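Local atomic coordinates of glucokinase (Thermus thermophilus, PDB entry 3VOV), a protein that phosphorylates hexoses such as glucose at the expense of ATP, as a zinc-binding hexokinase of the ROK family from a thermophilic bacterium. Residues Gly16-Lys21 with Ala289-Tyr294; Tyr192-Pro197 with Asp211-Arg216; Arg205-Gly210 with Asn250-Tyr255. One frame throughout, in Å; residues are numbered along the deposited sequence.

Contact 1. Residues Gly16-Lys21 with Ala289-Tyr294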
ATOM      1  N   GLY B  16     -41.422 -17.148   8.950  1.00 18.77           N
ATOM      2  CA  GLY B  16     -41.703 -18.566   9.141  1.00 19.83           C
ATOM      3  C   GLY B  16     -41.594 -18.933  10.579  1.00 20.35           C
ATOM      4  O   GLY B  16     -40.792 -18.330  11.298  1.00 19.63           O
ATOM      5  N   VAL B  17     -42.432 -19.889  11.002  1.00 19.91           N
ATOM      6  CA  VAL B  17     -42.294 -20.554  12.301  1.00 19.87           C
ATOM      7  C   VAL B  17     -41.083 -21.465  12.205  1.00 20.06           C
ATOM      8  O   VAL B  17     -40.790 -21.980  11.123  1.00 20.84           O
ATOM      9  CB  VAL B  17     -43.585 -21.351  12.703  1.00 19.92           C
ATOM     10  CG1 VAL B  17     -43.395 -22.105  14.006  1.00 20.21           C
ATOM     11  CG2 VAL B  17     -44.802 -20.393  12.834  1.00 20.08           C
ATOM     12  N   PHE B  18     -40.340 -21.588  13.292  1.00 18.62           N
ATOM     13  CA  PHE B  18     -39.069 -22.263  13.273  1.00 19.43           C
ATOM     14  C   PHE B  18     -39.033 -23.077  14.535  1.00 20.42           C
ATOM     15  O   PHE B  18     -39.421 -22.574  15.577  1.00 20.78           O
ATOM     16  CB  PHE B  18     -37.941 -21.225  13.323  1.00 17.60           C
ATOM     17  CG  PHE B  18     -36.559 -21.802  13.407  1.00 18.09           C
ATOM     18  CD1 PHE B  18     -35.997 -22.453  12.307  1.00 14.62           C
ATOM     19  CD2 PHE B  18     -35.806 -21.673  14.579  1.00 17.16           C
ATOM     20  CE1 PHE B  18     -34.719 -22.972  12.381  1.00 16.87           C
ATOM     21  CE2 PHE B  18     -34.538 -22.139  14.658  1.00 18.37           C
ATOM     22  CZ  PHE B  18     -33.966 -22.827  13.543  1.00 16.31           C
ATOM     23  N   ASP B  19     -38.506 -24.300  14.467  1.00 20.58           N
ATOM     24  CA  ASP B  19     -38.543 -25.171  15.651  1.00 21.61           C
ATOM     25  C   ASP B  19     -37.196 -25.409  16.318  1.00 22.13           C
ATOM     26  O   ASP B  19     -37.085 -26.247  17.249  1.00 23.68           O
ATOM     27  CB  ASP B  19     -39.199 -26.498  15.301  1.00 22.71           C
ATOM     28  CG  ASP B  19     -38.350 -27.339  14.353  1.00 24.09           C
ATOM     29  OD1 ASP B  19     -37.159 -27.005  14.096  1.00 21.45           O
ATOM     30  OD2 ASP B  19     -38.885 -28.350  13.863  1.00 24.11           O
ATOM     31  N   GLY B  20     -36.183 -24.649  15.889  1.00 21.02           N
ATOM     32  CA  GLY B  20     -34.836 -24.782  16.428  1.00 21.13           C
ATOM     33  C   GLY B  20     -33.932 -25.418  15.392  1.00 23.17           C
ATOM     34  O   GLY B  20     -32.701 -25.224  15.442  1.00 22.61           O
ATOM     35  N   LYS B  21     -34.535 -26.111  14.412  1.00 22.43           N
ATOM     36  CA  LYS B  21     -33.771 -26.769  13.325  1.00 23.22           C
ATOM     37  C   LYS B  21     -34.367 -26.501  11.962  1.00 21.51           C
ATOM     38  O   LYS B  21     -33.631 -26.363  11.013  1.00 23.06           O
ATOM     39  CB  LYS B  21     -33.687 -28.308  13.527  1.00 23.37           C
ATOM     40  CG  LYS B  21     -32.703 -28.782  14.642  1.00 30.99           C
ATOM     41  CD  LYS B  21     -31.303 -28.077  14.530  1.00 37.93           C
ATOM     42  CE  LYS B  21     -30.118 -28.879  15.130  1.00 41.93           C
ATOM     43  NZ  LYS B  21     -28.874 -27.990  15.126  1.00 44.02           N
ATOM     44  N   ALA B 289     -32.602 -15.076  11.666  1.00 14.91           N
ATOM     45  CA  ALA B 289     -33.544 -14.241  12.461  1.00 16.04           C
ATOM     46  C   ALA B 289     -34.335 -15.147  13.413  1.00 16.54           C
ATOM     47  O   ALA B 289     -34.543 -14.837  14.587  1.00 18.04           O
ATOM     48  CB  ALA B 289     -34.491 -13.497  11.538  1.00 16.97           C
ATOM     49  N   ALA B 290     -34.753 -16.285  12.910  1.00 17.33           N
ATOM     50  CA  ALA B 290     -35.447 -17.224  13.773  1.00 17.54           C
ATOM     51  C   ALA B 290     -34.518 -17.748  14.856  1.00 18.01           C
ATOM     52  O   ALA B 290     -34.897 -17.813  16.011  1.00 18.29           O
ATOM     53  CB  ALA B 290     -36.055 -18.376  12.943  1.00 16.72           C
ATOM     54  N   LEU B 291     -33.297 -18.142  14.487  1.00 18.10           N
ATOM     55  CA  LEU B 291     -32.357 -18.631  15.486  1.00 17.55           C
ATOM     56  C   LEU B 291     -32.005 -17.609  16.542  1.00 17.23           C
ATOM     57  O   LEU B 291     -31.773 -17.947  17.720  1.00 17.92           O
ATOM     58  CB  LEU B 291     -31.071 -19.072  14.836  1.00 16.86           C
ATOM     59  CG  LEU B 291     -31.026 -20.459  14.250  1.00 16.75           C
ATOM     60  CD1 LEU B 291     -29.842 -20.435  13.246  1.00 17.23           C
ATOM     61  CD2 LEU B 291     -30.810 -21.484  15.389  1.00 17.68           C
ATOM     62  N   THR B 292     -31.953 -16.352  16.138  1.00 17.67           N
ATOM     63  CA  THR B 292     -31.771 -15.267  17.118  1.00 19.34           C
ATOM     64  C   THR B 292     -32.783 -15.372  18.241  1.00 19.63           C
ATOM     65  O   THR B 292     -32.415 -15.421  19.420  1.00 19.22           O
ATOM     66  CB  THR B 292     -31.781 -13.857  16.405  1.00 18.87           C
ATOM     67  OG1 THR B 292     -30.705 -13.833  15.479  1.00 19.53           O
ATOM     68  CG2 THR B 292     -31.616 -12.688  17.383  1.00 18.06           C
ATOM     69  N   ALA B 293     -34.066 -15.406  17.887  1.00 20.75           N
ATOM     70  CA  ALA B 293     -35.131 -15.489  18.910  1.00 20.46           C
ATOM     71  C   ALA B 293     -35.062 -16.838  19.664  1.00 20.70           C
ATOM     72  O   ALA B 293     -35.278 -16.919  20.881  1.00 21.61           O
ATOM     73  CB  ALA B 293     -36.524 -15.316  18.234  1.00 19.54           C
ATOM     74  N   TYR B 294     -34.793 -17.906  18.936  1.00 21.75           N
ATOM     75  CA  TYR B 294     -34.785 -19.262  19.528  1.00 21.80           C
ATOM     76  C   TYR B 294     -33.711 -19.375  20.634  1.00 22.27           C
ATOM     77  O   TYR B 294     -33.968 -19.832  21.793  1.00 20.42           O
ATOM     78  CB  TYR B 294     -34.552 -20.301  18.402  1.00 21.70           C
ATOM     79  CG  TYR B 294     -34.546 -21.721  18.928  1.00 24.79           C
ATOM     80  CD1 TYR B 294     -33.375 -22.323  19.387  1.00 23.63           C
ATOM     81  CD2 TYR B 294     -35.738 -22.430  19.022  1.00 25.40           C
ATOM     82  CE1 TYR B 294     -33.398 -23.670  19.896  1.00 26.95           C
ATOM     83  CE2 TYR B 294     -35.776 -23.720  19.524  1.00 27.29           C
ATOM     84  CZ  TYR B 294     -34.623 -24.338  19.947  1.00 25.79           C
ATOM     85  OH  TYR B 294     -34.751 -25.612  20.443  1.00 31.27           O
TER
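In the N-terminal lobe, whose five-stranded mixed sheet fits the actin-like ATPase fold of ROK kinases, Phe-18 at the end of strand 12-18 meets Ala-290, Leu-291 and Tyr-294 of the C-terminal helix 284-299. The axes of the short strand and helix segments come within 9.0 Å, at 45°. Phe-18 points at the helix, and its base packs closely: Phe-18 CB lies 3.4 Å from Ala-290 CB, a methyl that also touches CG and the near rim of the ring. With Phe-18 CG anti to the backbone N (chi1 176°), the ring then runs outward to Leu-291, where Phe-18 CZ sits 3.8 Å from Leu-291 CG and a little farther from CD2. Tyr-294 adds its CB at the ring's edge, close to the ring plane.

Just past the strand the chain turns beneath the tyrosine. Gly-20 CA lies over one face of the Tyr-294 ring, 3.5 Å from its centroid and 16° off the normal, a well-formed CH-pi contact with CE2 as the nearest ring atom. A side chain could hardly fit at Gly-20: a CB would fall 2.6 Å from Tyr-294 CZ, and at this phi/psi it would also collide with the O of Asp-19. Asp-19 shapes this turn from the far side. Its OD1 accepts from Lys-21 N at 2.8 Å, an Asx turn, and takes a second bond from Arg-22 N.

Polar groups therefore fold the turn internally, while adhesion to the helix comes from carbon: apolar packing round Phe-18 and a glycine methylene against the tyrosine's pi cloud. Such contacts depend on close fit rather than on bond direction, which is consistent with small residues, Ala-290 and Gly-20, at the two closest points.

Contact 2. Residues Tyr192-Pro197 with Asp211-Arg216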
ATOM      1  N   TYR B 192     -15.089   2.670 -14.427  1.00 20.97           N
ATOM      2  CA  TYR B 192     -14.005   3.651 -14.643  1.00 22.07           C
ATOM      3  C   TYR B 192     -12.993   3.185 -15.710  1.00 23.42           C
ATOM      4  O   TYR B 192     -12.618   3.942 -16.640  1.00 24.91           O
ATOM      5  CB  TYR B 192     -13.296   3.937 -13.298  1.00 22.14           C
ATOM      6  CG  TYR B 192     -12.119   4.860 -13.460  1.00 21.90           C
ATOM      7  CD1 TYR B 192     -12.305   6.239 -13.599  1.00 21.22           C
ATOM      8  CD2 TYR B 192     -10.823   4.347 -13.525  1.00 20.44           C
ATOM      9  CE1 TYR B 192     -11.206   7.104 -13.782  1.00 21.09           C
ATOM     10  CE2 TYR B 192      -9.713   5.209 -13.712  1.00 21.73           C
ATOM     11  CZ  TYR B 192      -9.919   6.569 -13.833  1.00 24.12           C
ATOM     12  OH  TYR B 192      -8.841   7.413 -13.994  1.00 21.38           O
ATOM     13  N   ALA B 193     -12.543   1.949 -15.579  1.00 23.29           N
ATOM     14  CA  ALA B 193     -11.464   1.420 -16.416  1.00 24.61           C
ATOM     15  C   ALA B 193     -11.914   1.120 -17.849  1.00 25.54           C
ATOM     16  O   ALA B 193     -11.161   1.373 -18.797  1.00 25.43           O
ATOM     17  CB  ALA B 193     -10.868   0.173 -15.775  1.00 24.39           C
ATOM     18  N   PHE B 194     -13.140   0.595 -18.007  1.00 25.74           N
ATOM     19  CA  PHE B 194     -13.707   0.400 -19.349  1.00 26.58           C
ATOM     20  C   PHE B 194     -14.315   1.643 -19.977  1.00 27.55           C
ATOM     21  O   PHE B 194     -14.690   1.599 -21.145  1.00 28.71           O
ATOM     22  CB  PHE B 194     -14.679  -0.779 -19.377  1.00 26.52           C
ATOM     23  CG  PHE B 194     -13.979  -2.119 -19.295  1.00 26.68           C
ATOM     24  CD1 PHE B 194     -13.585  -2.797 -20.451  1.00 26.00           C
ATOM     25  CD2 PHE B 194     -13.656  -2.681 -18.053  1.00 29.26           C
ATOM     26  CE1 PHE B 194     -12.898  -4.019 -20.367  1.00 25.24           C
ATOM     27  CE2 PHE B 194     -12.946  -3.927 -17.962  1.00 25.12           C
ATOM     28  CZ  PHE B 194     -12.597  -4.581 -19.121  1.00 26.38           C
ATOM     29  N   GLN B 195     -14.441   2.731 -19.204  1.00 27.17           N
ATOM     30  CA  GLN B 195     -15.012   3.986 -19.687  1.00 28.21           C
ATOM     31  C   GLN B 195     -16.458   3.870 -20.223  1.00 28.31           C
ATOM     32  O   GLN B 195     -16.827   4.594 -21.120  1.00 28.17           O
ATOM     33  CB  GLN B 195     -14.078   4.662 -20.718  1.00 28.17           C
ATOM     34  CG  GLN B 195     -12.666   4.779 -20.186  1.00 30.47           C
ATOM     35  CD  GLN B 195     -11.768   5.620 -21.074  1.00 35.42           C
ATOM     36  OE1 GLN B 195     -12.147   6.707 -21.490  1.00 36.82           O
ATOM     37  NE2 GLN B 195     -10.569   5.119 -21.356  1.00 34.55           N
ATOM     38  N   ARG B 196     -17.246   2.964 -19.649  1.00 28.35           N
ATOM     39  CA  ARG B 196     -18.667   2.779 -19.942  1.00 28.88           C
ATOM     40  C   ARG B 196     -19.282   2.020 -18.750  1.00 28.77           C
ATOM     41  O   ARG B 196     -18.535   1.416 -17.968  1.00 27.29           O
ATOM     42  CB  ARG B 196     -18.857   1.954 -21.217  1.00 29.88           C
ATOM     43  CG  ARG B 196     -18.345   0.534 -21.082  1.00 31.15           C
ATOM     44  CD  ARG B 196     -18.593  -0.281 -22.328  1.00 35.32           C
ATOM     45  NE  ARG B 196     -17.668  -1.410 -22.430  1.00 36.02           N
ATOM     46  CZ  ARG B 196     -17.997  -2.670 -22.180  1.00 37.42           C
ATOM     47  NH1 ARG B 196     -19.231  -2.971 -21.812  1.00 37.69           N
ATOM     48  NH2 ARG B 196     -17.096  -3.633 -22.316  1.00 37.31           N
ATOM     49  N   PRO B 197     -20.623   2.078 -18.581  1.00 28.35           N
ATOM     50  CA  PRO B 197     -21.205   1.335 -17.456  1.00 28.10           C
ATOM     51  C   PRO B 197     -20.986  -0.176 -17.556  1.00 28.00           C
ATOM     52  O   PRO B 197     -21.312  -0.796 -18.560  1.00 26.99           O
ATOM     53  CB  PRO B 197     -22.675   1.714 -17.503  1.00 28.84           C
ATOM     54  CG  PRO B 197     -22.665   3.121 -18.216  1.00 28.74           C
ATOM     55  CD  PRO B 197     -21.639   2.888 -19.296  1.00 29.12           C
ATOM     56  N   ASP B 211     -10.762 -11.163 -21.114  1.00 29.15           N
ATOM     57  CA  ASP B 211     -10.378  -9.770 -21.239  1.00 28.90           C
ATOM     58  C   ASP B 211      -9.308  -9.388 -20.175  1.00 28.59           C
ATOM     59  O   ASP B 211      -9.546  -9.538 -18.985  1.00 27.31           O
ATOM     60  CB  ASP B 211     -11.622  -8.888 -21.128  1.00 28.69           C
ATOM     61  CG  ASP B 211     -11.282  -7.465 -21.189  1.00 31.14           C
ATOM     62  OD1 ASP B 211     -11.403  -6.915 -22.300  1.00 31.43           O
ATOM     63  OD2 ASP B 211     -10.814  -6.911 -20.149  1.00 29.51           O
ATOM     64  N   PRO B 212      -8.132  -8.891 -20.614  1.00 28.53           N
ATOM     65  CA  PRO B 212      -7.040  -8.726 -19.658  1.00 27.74           C
ATOM     66  C   PRO B 212      -7.403  -7.787 -18.479  1.00 26.90           C
ATOM     67  O   PRO B 212      -7.044  -8.070 -17.324  1.00 24.71           O
ATOM     68  CB  PRO B 212      -5.875  -8.131 -20.499  1.00 28.18           C
ATOM     69  CG  PRO B 212      -6.255  -8.278 -21.925  1.00 30.18           C
ATOM     70  CD  PRO B 212      -7.776  -8.446 -21.983  1.00 28.65           C
ATOM     71  N   LYS B 213      -8.112  -6.700 -18.791  1.00 25.09           N
ATOM     72  CA  LYS B 213      -8.446  -5.669 -17.842  1.00 25.67           C
ATOM     73  C   LYS B 213      -9.436  -6.265 -16.844  1.00 25.08           C
ATOM     74  O   LYS B 213      -9.330  -6.013 -15.650  1.00 24.18           O
ATOM     75  CB  LYS B 213      -9.050  -4.459 -18.584  1.00 26.14           C
ATOM     76  CG  LYS B 213      -8.989  -3.144 -17.883  1.00 30.75           C
ATOM     77  CD  LYS B 213      -8.610  -1.962 -18.831  1.00 31.42           C
ATOM     78  CE  LYS B 213      -9.721  -1.499 -19.756  1.00 31.30           C
ATOM     79  NZ  LYS B 213      -9.629  -2.194 -21.089  1.00 36.02           N
ATOM     80  N   ALA B 214     -10.366  -7.081 -17.338  1.00 23.22           N
ATOM     81  CA  ALA B 214     -11.377  -7.703 -16.479  1.00 23.14           C
ATOM     82  C   ALA B 214     -10.740  -8.675 -15.513  1.00 22.37           C
ATOM     83  O   ALA B 214     -11.027  -8.632 -14.316  1.00 22.03           O
ATOM     84  CB  ALA B 214     -12.478  -8.396 -17.289  1.00 21.85           C
ATOM     85  N   GLU B 215      -9.883  -9.549 -16.046  1.00 22.26           N
ATOM     86  CA  GLU B 215      -9.086 -10.458 -15.240  1.00 22.86           C
ATOM     87  C   GLU B 215      -8.319  -9.750 -14.110  1.00 21.85           C
ATOM     88  O   GLU B 215      -8.367 -10.172 -12.945  1.00 21.63           O
ATOM     89  CB  GLU B 215      -8.104 -11.258 -16.142  1.00 23.22           C
ATOM     90  CG  GLU B 215      -8.834 -12.231 -17.082  1.00 27.37           C
ATOM     91  CD  GLU B 215      -7.880 -13.049 -17.994  1.00 35.43           C
ATOM     92  OE1 GLU B 215      -6.696 -12.653 -18.189  1.00 35.34           O
ATOM     93  OE2 GLU B 215      -8.328 -14.091 -18.512  1.00 37.31           O
ATOM     94  N   ARG B 216      -7.598  -8.686 -14.468  1.00 20.42           N
ATOM     95  CA  ARG B 216      -6.798  -7.946 -13.522  1.00 20.70           C
ATOM     96  C   ARG B 216      -7.617  -7.504 -12.317  1.00 21.14           C
ATOM     97  O   ARG B 216      -7.249  -7.728 -11.153  1.00 20.79           O
ATOM     98  CB  ARG B 216      -6.148  -6.719 -14.200  1.00 19.69           C
ATOM     99  CG  ARG B 216      -4.829  -6.276 -13.497  1.00 21.87           C
ATOM    100  CD  ARG B 216      -4.320  -4.878 -13.991  1.00 19.06           C
ATOM    101  NE  ARG B 216      -3.063  -4.473 -13.339  1.00 19.37           N
ATOM    102  CZ  ARG B 216      -1.842  -4.723 -13.826  1.00 24.05           C
ATOM    103  NH1 ARG B 216      -1.674  -5.404 -14.974  1.00 19.58           N
ATOM    104  NH2 ARG B 216      -0.778  -4.297 -13.163  1.00 22.00           N
TER
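Asp-211 OD2 is the polar atom on which this contact turns. It takes a hydrogen bond from Ala-214 N at 2.9 Å, through its anti lone pair and with an N-H...O angle of 154°, capping the first turn of helix 212-236 as its N-cap; Lys-213 N lies close by. From the other segment Phe-194 brings CZ to within 3.1 Å of the same oxygen, so the positively polarised ring edge faces the carboxylate, the two planes 47° apart.

Lys-213 covers one face of that ring. Its chain, bent at chi2, chi3 and chi4, folds back so that CE stands over the middle of the Phe-194 ring, 4.0 Å from the centroid. Lys-213 NZ lies off-centre, 4.3 Å from the centroid of the Phe-194 ring, a cation-pi interaction 29° from the normal. Nearer the backbone, CB touches the ring at CZ, while Lys-213 CE also rests 3.4 Å from Ala-193 O in the last turn of helix 183-194. Phe-194 is thus met by an anion at its edge and a cation over its face, each where the ring's charge distribution should suit it.

The contact joins the end of helix 183-194 to the start of helix 212-236. Leu-206 of the intervening helix 200-208 packs on both Phe-194 and Ala-214, and the second subunit approaches too, its Cys-169, a zinc ligand, packing on Ala-193.

Contact 3. Residues Arg205-Gly210 with Asn250-Tyr255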
ATOM      1  N   ARG B 205     -18.668 -11.722 -17.568  1.00 31.16           N
ATOM      2  CA  ARG B 205     -18.639 -12.186 -18.973  1.00 32.09           C
ATOM      3  C   ARG B 205     -17.286 -11.824 -19.598  1.00 31.12           C
ATOM      4  O   ARG B 205     -16.616 -12.676 -20.182  1.00 31.21           O
ATOM      5  CB  ARG B 205     -19.792 -11.534 -19.774  1.00 33.20           C
ATOM      6  CG  ARG B 205     -19.624 -11.593 -21.318  1.00 37.47           C
ATOM      7  CD  ARG B 205     -20.667 -10.779 -22.109  1.00 40.16           C
ATOM      8  NE  ARG B 205     -20.241  -9.393 -22.337  1.00 42.29           N
ATOM      9  CZ  ARG B 205     -19.216  -9.012 -23.103  1.00 45.00           C
ATOM     10  NH1 ARG B 205     -18.447  -9.903 -23.734  1.00 43.73           N
ATOM     11  NH2 ARG B 205     -18.952  -7.713 -23.237  1.00 47.03           N
ATOM     12  N   LEU B 206     -16.879 -10.563 -19.442  1.00 30.21           N
ATOM     13  CA  LEU B 206     -15.572 -10.110 -19.902  1.00 29.88           C
ATOM     14  C   LEU B 206     -14.424 -10.951 -19.338  1.00 29.84           C
ATOM     15  O   LEU B 206     -13.484 -11.323 -20.063  1.00 29.79           O
ATOM     16  CB  LEU B 206     -15.382  -8.631 -19.569  1.00 29.82           C
ATOM     17  CG  LEU B 206     -16.136  -7.602 -20.423  1.00 29.48           C
ATOM     18  CD1 LEU B 206     -16.169  -6.278 -19.718  1.00 25.46           C
ATOM     19  CD2 LEU B 206     -15.497  -7.499 -21.840  1.00 28.30           C
ATOM     20  N   PHE B 207     -14.515 -11.258 -18.045  1.00 29.81           N
ATOM     21  CA  PHE B 207     -13.552 -12.129 -17.377  1.00 29.91           C
ATOM     22  C   PHE B 207     -13.489 -13.525 -18.035  1.00 31.01           C
ATOM     23  O   PHE B 207     -12.397 -14.030 -18.422  1.00 30.34           O
ATOM     24  CB  PHE B 207     -13.884 -12.244 -15.876  1.00 28.96           C
ATOM     25  CG  PHE B 207     -12.920 -13.129 -15.101  1.00 27.32           C
ATOM     26  CD1 PHE B 207     -11.839 -12.577 -14.428  1.00 24.43           C
ATOM     27  CD2 PHE B 207     -13.093 -14.501 -15.052  1.00 25.39           C
ATOM     28  CE1 PHE B 207     -10.965 -13.363 -13.692  1.00 24.46           C
ATOM     29  CE2 PHE B 207     -12.203 -15.310 -14.337  1.00 26.15           C
ATOM     30  CZ  PHE B 207     -11.120 -14.721 -13.653  1.00 24.43           C
ATOM     31  N   GLN B 208     -14.655 -14.155 -18.153  1.00 32.29           N
ATOM     32  CA  GLN B 208     -14.738 -15.481 -18.764  1.00 33.38           C
ATOM     33  C   GLN B 208     -14.265 -15.473 -20.243  1.00 33.26           C
ATOM     34  O   GLN B 208     -13.654 -16.427 -20.695  1.00 34.75           O
ATOM     35  CB  GLN B 208     -16.145 -16.087 -18.591  1.00 33.68           C
ATOM     36  CG  GLN B 208     -16.483 -16.488 -17.152  1.00 37.83           C
ATOM     37  CD  GLN B 208     -15.836 -17.806 -16.637  1.00 43.66           C
ATOM     38  OE1 GLN B 208     -14.590 -17.962 -16.590  1.00 46.63           O
ATOM     39  NE2 GLN B 208     -16.691 -18.720 -16.152  1.00 43.19           N
ATOM     40  N   ALA B 209     -14.516 -14.388 -20.967  1.00 32.35           N
ATOM     41  CA  ALA B 209     -13.949 -14.179 -22.294  1.00 32.25           C
ATOM     42  C   ALA B 209     -12.417 -13.905 -22.344  1.00 32.53           C
ATOM     43  O   ALA B 209     -11.858 -13.729 -23.445  1.00 32.82           O
ATOM     44  CB  ALA B 209     -14.705 -13.032 -23.011  1.00 32.05           C
ATOM     45  N   GLY B 210     -11.747 -13.810 -21.191  1.00 31.22           N
ATOM     46  CA  GLY B 210     -10.302 -13.541 -21.176  1.00 30.11           C
ATOM     47  C   GLY B 210      -9.875 -12.105 -21.400  1.00 29.57           C
ATOM     48  O   GLY B 210      -8.740 -11.820 -21.797  1.00 29.15           O
ATOM     49  N   ASN B 250     -21.487 -16.637  -7.111  1.00 28.02           N
ATOM     50  CA  ASN B 250     -21.718 -16.776  -8.546  1.00 28.95           C
ATOM     51  C   ASN B 250     -20.596 -16.245  -9.427  1.00 28.92           C
ATOM     52  O   ASN B 250     -20.726 -16.202 -10.642  1.00 28.40           O
ATOM     53  CB  ASN B 250     -23.071 -16.163  -8.919  1.00 30.28           C
ATOM     54  CG  ASN B 250     -24.224 -16.877  -8.228  1.00 32.45           C
ATOM     55  OD1 ASN B 250     -24.358 -18.101  -8.333  1.00 36.10           O
ATOM     56  ND2 ASN B 250     -25.030 -16.133  -7.493  1.00 32.92           N
ATOM     57  N   ALA B 251     -19.468 -15.899  -8.816  1.00 28.83           N
ATOM     58  CA  ALA B 251     -18.298 -15.429  -9.552  1.00 29.00           C
ATOM     59  C   ALA B 251     -17.647 -16.547 -10.384  1.00 30.06           C
ATOM     60  O   ALA B 251     -17.729 -17.715 -10.020  1.00 29.45           O
ATOM     61  CB  ALA B 251     -17.289 -14.833  -8.577  1.00 29.18           C
ATOM     62  N   PRO B 252     -16.969 -16.196 -11.491  1.00 31.35           N
ATOM     63  CA  PRO B 252     -16.165 -17.193 -12.227  1.00 33.13           C
ATOM     64  C   PRO B 252     -15.298 -18.060 -11.319  1.00 34.27           C
ATOM     65  O   PRO B 252     -14.926 -17.633 -10.212  1.00 33.87           O
ATOM     66  CB  PRO B 252     -15.258 -16.320 -13.093  1.00 33.42           C
ATOM     67  CG  PRO B 252     -16.137 -15.147 -13.424  1.00 32.62           C
ATOM     68  CD  PRO B 252     -16.901 -14.871 -12.134  1.00 31.49           C
ATOM     69  N   GLU B 253     -14.975 -19.279 -11.764  1.00 35.28           N
ATOM     70  CA  GLU B 253     -14.143 -20.168 -10.935  1.00 35.58           C
ATOM     71  C   GLU B 253     -12.711 -19.670 -10.656  1.00 33.58           C
ATOM     72  O   GLU B 253     -12.131 -19.981  -9.582  1.00 33.67           O
ATOM     73  CB  GLU B 253     -14.077 -21.574 -11.516  1.00 37.97           C
ATOM     74  CG  GLU B 253     -13.846 -22.619 -10.413  1.00 43.10           C
ATOM     75  CD  GLU B 253     -14.975 -22.658  -9.381  1.00 51.45           C
ATOM     76  OE1 GLU B 253     -16.179 -22.604  -9.794  1.00 53.72           O
ATOM     77  OE2 GLU B 253     -14.658 -22.776  -8.157  1.00 53.34           O
ATOM     78  N   GLY B 254     -12.136 -18.939 -11.604  1.00 30.12           N
ATOM     79  CA  GLY B 254     -10.857 -18.252 -11.354  1.00 28.10           C
ATOM     80  C   GLY B 254     -10.912 -17.336 -10.133  1.00 27.02           C
ATOM     81  O   GLY B 254      -9.880 -17.099  -9.478  1.00 25.96           O
ATOM     82  N   TYR B 255     -12.110 -16.819  -9.806  1.00 25.39           N
ATOM     83  CA  TYR B 255     -12.239 -15.880  -8.673  1.00 24.61           C
ATOM     84  C   TYR B 255     -12.013 -16.647  -7.388  1.00 23.89           C
ATOM     85  O   TYR B 255     -11.208 -16.283  -6.571  1.00 22.61           O
ATOM     86  CB  TYR B 255     -13.618 -15.205  -8.670  1.00 23.86           C
ATOM     87  CG  TYR B 255     -13.959 -14.392  -7.416  1.00 23.05           C
ATOM     88  CD1 TYR B 255     -13.662 -13.012  -7.347  1.00 21.70           C
ATOM     89  CD2 TYR B 255     -14.646 -14.974  -6.341  1.00 20.28           C
ATOM     90  CE1 TYR B 255     -14.008 -12.270  -6.217  1.00 22.31           C
ATOM     91  CE2 TYR B 255     -14.987 -14.219  -5.195  1.00 22.57           C
ATOM     92  CZ  TYR B 255     -14.677 -12.874  -5.160  1.00 20.75           C
ATOM     93  OH  TYR B 255     -14.986 -12.157  -4.031  1.00 21.92           O
TER
HETATM   94  O   HOH W   1     -16.286 -20.406 -13.898  1.00 36.84           O
HETATM   95  O   HOH W   2     -12.992 -18.891 -13.892  1.00 38.23           O
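Phe-207 and Pro-252 make the tight half of this contact: CD2 and CE2 of the phenyl ring both come to 3.4 Å from Pro-252 CB, with the proline CG scarcely farther from CD2. A chi1 of -180° swings the ring away from the backbone N of Phe-207, out to helix 253-265, where Gly-254 CA lies at its edge, 4.2 Å from Phe-207 CZ. Here a CB on Gly-254 would come within 3.0 Å of Phe-207 CZ, so the bare glycine lets the ring in.

The other half is looser and wet. Gln-208 lays its amide against Pro-252, CD 3.9 Å from CB, and its chain bends at chi2 to turn the polar end toward water. Water 1 accepts from Gln-208 NE2 at 2.8 Å and from Glu-253 N at 2.7 Å, tying the amide to the first turn of the helix; a second water, less securely placed, lies 3.3 Å from Gln-208 OE1.

Replacing Phe-207 with an alanine would probably open a gap beside Pro-252 and Gly-254, leaving Gln-208 and its waters as the main remaining link.

Helix 200-208 thereby abuts the start of helix 253-265, with Phe-204 also on Pro-252, while Val-218 of helix 212-236 packs on Phe-207.

Contacts 2 and 3, their centres 13 Å apart, together bring the ends of helices 183-194, 200-208, 212-236 and 253-265 against one another. They meet directly: Asp-211 N lies 2.9 Å from Leu-206 O, a probable hydrogen bond, and Glu-215 CA packs 3.6 Å from Phe-207 CD1. Contact 1 stands across the chain's centre, 44 Å from contact 2 and 37 Å from contact 3 between centres. It closes a chain loop containing both others, bringing the C-terminal helix back to the N-terminal lobe. ROK kinases bind sugar and ATP between two such lobes; all three contacts lie away from the chain's own zinc site, though zinc ligand Cys-169 of the second subunit packs on contact 2.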